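Local coordinates for protein quinone oxidoreductase 1 (Escherichia coli, PDB 1QOR) that catalyses the one-electron reduction of quinones to semiquinones with NADPH as the electron donor, working as a homodimer, at residues A[112-115]-A[116-119]; A[197-200]-A[201-204]. One frame throughout, in Å; residues are numbered along the deposited sequence.

Contacts 1 and 2 are both local, each confined to residues that follow one another, and both are partly buried; their centres lie about 38 Å apart, on opposite sides of the centre of the chain. They hold different elements. Contact 1 is the N-terminal start of helix 115-135, where the chain leaves a loop and the side chains of Ser114 and Gln117 take up backbone N-H groups, two waters joining the glutamine amide to the loop. Contact 2 lies within the short helix 197-204 of the nucleotide-binding domain, farther from the centre, where charged side chains bridge one turn on the outer surface. Both have helical backbone bonds; capping chemistry marks the first, ion pairing the second.

Contact 1. Residues A[112-115]-A[116-119]; sequences AISF and EQAA
Ser114 and Gln117 grip each other reciprocally in a capping box, the classic solution to starting a helix. Ser114 occupies the N-cap: its OG, placed between the backbone N and the carbonyl carbon (chi1 84°), accepts a hydrogen bond from Gln117 N at 3.0 Å. In return the side chain of Gln117 reaches back, and its OE1 takes the hydrogen of Ser114 N at 2.8 Å, a nearly straight bond (168°) that arrives in the amide plane on a lone pair. With CG beside its own backbone N (chi1 -75°) and the chain extended beyond it, the glutamine lies along the serine hydroxyl, CG 3.2 Å from Ser114 OG. Two waters join the Gln117 amide to Ala112 O: one donates to Gln117 OE1 as well as to Ala112 O, and the other accepts from Gln117 NE2 while donating to Ala112 O. The amide is therefore tied at both ends, which would fix its rotation.

The first helical backbone bonds follow directly, Ala118 N to Ser114 O at 2.9 Å and Ala119 N to Phe115 O at 3.0 Å. On the buried side Ile113 crosses Gln117 at about a right angle, its CG2 3.9 Å from Gln117 CB. Phe115, by contrast, turns its side chain from the helix start, making a cation-pi contact with Arg84 and packing on Ala66 and Ile68 of strand 65-72. Glu116 forms a salt bridge with Lys301, and Ala119 rests on Leu324 of strand 324-326, so helix 115-135 begins against both strands.

Contact 2. Residues A[197-200]-A[201-204]; sequences LVER and LKEI
Arg200 lays its guanidinium over the end of Ile204, whose CD1 sits 4.0 Å above the plane of the group, offset toward its rim. Bends at chi2 and chi3 carry the arginine forward, toward the C-terminal end of the helix, bringing NH1 to Glu203 OE1 at 3.2 Å. That salt bridge lies in the guanidinium plane but meets the carboxylate from above, the two planes being 80° apart; a second salt bridge joins Arg200 NE to Glu195. The Arg200–Glu203 bridge is a charge pair of i to i+3 spacing on the outer side of helix 197-204, which belongs to the Rossmann-type domain and packs its inner side, through Leu197, Leu201 and Ile204, on the parallel strands 167-172 and 188-191. One more such pair lies farther round. Glu199 and Lys202 run side by side, and Lys202 NZ meets Glu199 OE2 at 2.7 Å on its syn side, with a weak second bond to OE1. With alanine at Lys202 the ammonium would be gone, and the Glu199 carboxylate would probably lose its counter-charge and be free to turn. Beneath, backbone bonds such as Ile204 N to Arg200 O, 2.8 Å and almost straight at 173°, carry the helical turn.

Contact 1. Residues A[112-115]-A[116-119]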
loop_
_atom_site.group_PDB
_atom_site.type_symbol
_atom_site.label_atom_id
_atom_site.label_comp_id
_atom_site.label_asym_id
_atom_site.label_seq_id
_atom_site.Cartn_x
_atom_site.Cartn_y
_atom_site.Cartn_z
ATOM N N ALA A 112 15.947 -35.600 7.459
ATOM C CA ALA A 112 15.213 -35.408 8.707
ATOM C C ALA A 112 13.769 -34.966 8.542
ATOM O O ALA A 112 12.995 -34.912 9.514
ATOM C CB ALA A 112 15.940 -34.406 9.564
ATOM N N ILE A 113 13.394 -34.600 7.327
ATOM C CA ILE A 113 12.048 -34.118 7.148
ATOM C C ILE A 113 11.226 -35.098 6.363
ATOM O O ILE A 113 11.618 -35.485 5.270
ATOM C CB ILE A 113 12.075 -32.704 6.529
ATOM C CG1 ILE A 113 12.910 -31.779 7.460
ATOM C CG2 ILE A 113 10.616 -32.158 6.353
ATOM C CD1 ILE A 113 13.073 -30.397 6.983
ATOM N N SER A 114 10.123 -35.546 6.964
ATOM C CA SER A 114 9.240 -36.497 6.327
ATOM C C SER A 114 8.367 -35.873 5.220
ATOM O O SER A 114 8.101 -34.662 5.223
ATOM C CB SER A 114 8.349 -37.109 7.375
ATOM O OG SER A 114 7.244 -36.283 7.619
ATOM N N PHE A 115 7.823 -36.721 4.350
ATOM C CA PHE A 115 6.989 -36.243 3.247
ATOM C C PHE A 115 5.757 -35.571 3.774
ATOM O O PHE A 115 5.349 -34.559 3.213
ATOM C CB PHE A 115 6.601 -37.369 2.271
ATOM C CG PHE A 115 7.748 -37.869 1.458
ATOM C CD1 PHE A 115 8.562 -36.989 0.790
ATOM C CD2 PHE A 115 8.001 -39.224 1.352
ATOM C CE1 PHE A 115 9.634 -37.454 0.012
ATOM C CE2 PHE A 115 9.054 -39.696 0.584
ATOM C CZ PHE A 115 9.873 -38.813 -0.083
ATOM N N GLU A 116 5.185 -36.107 4.857
ATOM C CA GLU A 116 3.986 -35.530 5.459
ATOM C C GLU A 116 4.285 -34.179 6.117
ATOM O O GLU A 116 3.413 -33.300 6.153
ATOM C CB GLU A 116 3.410 -36.471 6.503
ATOM C CG GLU A 116 2.966 -37.817 5.957
ATOM C CD GLU A 116 1.941 -38.520 6.857
ATOM O OE1 GLU A 116 1.799 -38.134 8.043
ATOM O OE2 GLU A 116 1.261 -39.456 6.366
ATOM N N GLN A 117 5.505 -34.016 6.644
ATOM C CA GLN A 117 5.891 -32.760 7.288
ATOM C C GLN A 117 6.122 -31.708 6.241
ATOM O O GLN A 117 5.808 -30.534 6.447
ATOM C CB GLN A 117 7.189 -32.887 8.078
ATOM C CG GLN A 117 7.063 -33.618 9.377
ATOM C CD GLN A 117 8.423 -33.801 10.032
ATOM O OE1 GLN A 117 9.385 -34.271 9.400
ATOM N NE2 GLN A 117 8.529 -33.379 11.287
ATOM N N ALA A 118 6.720 -32.140 5.137
ATOM C CA ALA A 118 7.041 -31.264 4.028
ATOM C C ALA A 118 5.774 -30.724 3.347
ATOM O O ALA A 118 5.636 -29.510 3.170
ATOM C CB ALA A 118 7.933 -31.995 3.045
ATOM N N ALA A 119 4.823 -31.601 3.043
ATOM C CA ALA A 119 3.579 -31.192 2.395
ATOM C C ALA A 119 2.647 -30.427 3.354
ATOM O O ALA A 119 1.622 -29.843 2.928
ATOM C CB ALA A 119 2.847 -32.420 1.819
HETATM O O HOH W 1 10.547 -36.453 10.713
HETATM O O HOH W 2 11.758 -33.170 11.325
#

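Contact 2. Residues A[197-200]-A[201-204]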
loop_
_atom_site.group_PDB
_atom_site.type_symbol
_atom_site.label_atom_id
_atom_site.label_comp_id
_atom_site.label_asym_id
_atom_site.label_seq_id
_atom_site.Cartn_x
_atom_site.Cartn_y
_atom_site.Cartn_z
ATOM N N LEU A 197 -12.651 -6.729 18.503
ATOM C CA LEU A 197 -11.263 -6.708 18.074
ATOM C C LEU A 197 -10.492 -5.413 18.240
ATOM O O LEU A 197 -9.321 -5.433 18.677
ATOM C CB LEU A 197 -11.175 -7.156 16.607
ATOM C CG LEU A 197 -9.892 -6.939 15.798
ATOM C CD1 LEU A 197 -8.726 -7.680 16.405
ATOM C CD2 LEU A 197 -10.147 -7.471 14.393
ATOM N N VAL A 198 -11.105 -4.302 17.820
ATOM C CA VAL A 198 -10.432 -3.001 17.854
ATOM C C VAL A 198 -10.191 -2.530 19.270
ATOM O O VAL A 198 -9.070 -2.132 19.604
ATOM C CB VAL A 198 -11.196 -1.921 16.998
ATOM C CG1 VAL A 198 -10.578 -0.550 17.187
ATOM C CG2 VAL A 198 -11.114 -2.289 15.485
ATOM N N GLU A 199 -11.222 -2.606 20.122
ATOM C CA GLU A 199 -11.072 -2.203 21.510
ATOM C C GLU A 199 -10.050 -3.115 22.238
ATOM O O GLU A 199 -9.150 -2.604 22.919
ATOM C CB GLU A 199 -12.426 -2.180 22.214
ATOM C CG GLU A 199 -13.336 -0.979 21.815
ATOM C CD GLU A 199 -12.592 0.406 21.666
ATOM O OE1 GLU A 199 -11.814 0.786 22.575
ATOM O OE2 GLU A 199 -12.793 1.124 20.632
ATOM N N ARG A 200 -10.130 -4.439 22.065
ATOM C CA ARG A 200 -9.155 -5.323 22.732
ATOM C C ARG A 200 -7.761 -5.024 22.228
ATOM O O ARG A 200 -6.813 -4.994 23.011
ATOM C CB ARG A 200 -9.456 -6.807 22.504
ATOM C CG ARG A 200 -10.603 -7.383 23.325
ATOM C CD ARG A 200 -10.186 -7.594 24.788
ATOM N NE ARG A 200 -9.295 -8.743 24.993
ATOM C CZ ARG A 200 -8.199 -8.713 25.756
ATOM N NH1 ARG A 200 -7.826 -7.593 26.401
ATOM N NH2 ARG A 200 -7.471 -9.813 25.891
ATOM N N LEU A 201 -7.608 -4.772 20.926
ATOM C CA LEU A 201 -6.284 -4.478 20.407
ATOM C C LEU A 201 -5.710 -3.194 20.995
ATOM O O LEU A 201 -4.501 -3.107 21.281
ATOM C CB LEU A 201 -6.235 -4.478 18.859
ATOM C CG LEU A 201 -4.763 -4.092 18.559
ATOM C CD1 LEU A 201 -3.994 -5.223 17.992
ATOM C CD2 LEU A 201 -4.554 -2.737 17.850
ATOM N N LYS A 202 -6.545 -2.182 21.176
ATOM C CA LYS A 202 -6.068 -0.930 21.786
ATOM C C LYS A 202 -5.678 -1.159 23.263
ATOM O O LYS A 202 -4.678 -0.625 23.756
ATOM C CB LYS A 202 -7.133 0.162 21.710
ATOM C CG LYS A 202 -7.268 0.739 20.326
ATOM C CD LYS A 202 -8.253 1.881 20.287
ATOM C CE LYS A 202 -9.609 1.442 20.761
ATOM N NZ LYS A 202 -10.554 2.626 20.817
ATOM N N GLU A 203 -6.479 -1.970 23.948
ATOM C CA GLU A 203 -6.238 -2.311 25.338
ATOM C C GLU A 203 -4.891 -3.046 25.463
ATOM O O GLU A 203 -3.998 -2.570 26.164
ATOM C CB GLU A 203 -7.401 -3.176 25.823
ATOM C CG GLU A 203 -7.324 -3.575 27.253
ATOM C CD GLU A 203 -8.627 -4.152 27.762
ATOM O OE1 GLU A 203 -9.315 -4.811 26.952
ATOM O OE2 GLU A 203 -8.954 -3.953 28.975
ATOM N N ILE A 204 -4.710 -4.112 24.672
ATOM C CA ILE A 204 -3.489 -4.935 24.680
ATOM C C ILE A 204 -2.216 -4.143 24.378
ATOM O O ILE A 204 -1.128 -4.427 24.944
ATOM C CB ILE A 204 -3.607 -6.144 23.673
ATOM C CG1 ILE A 204 -4.621 -7.181 24.157
ATOM C CG2 ILE A 204 -2.295 -6.858 23.500
ATOM C CD1 ILE A 204 -5.028 -8.194 23.078
#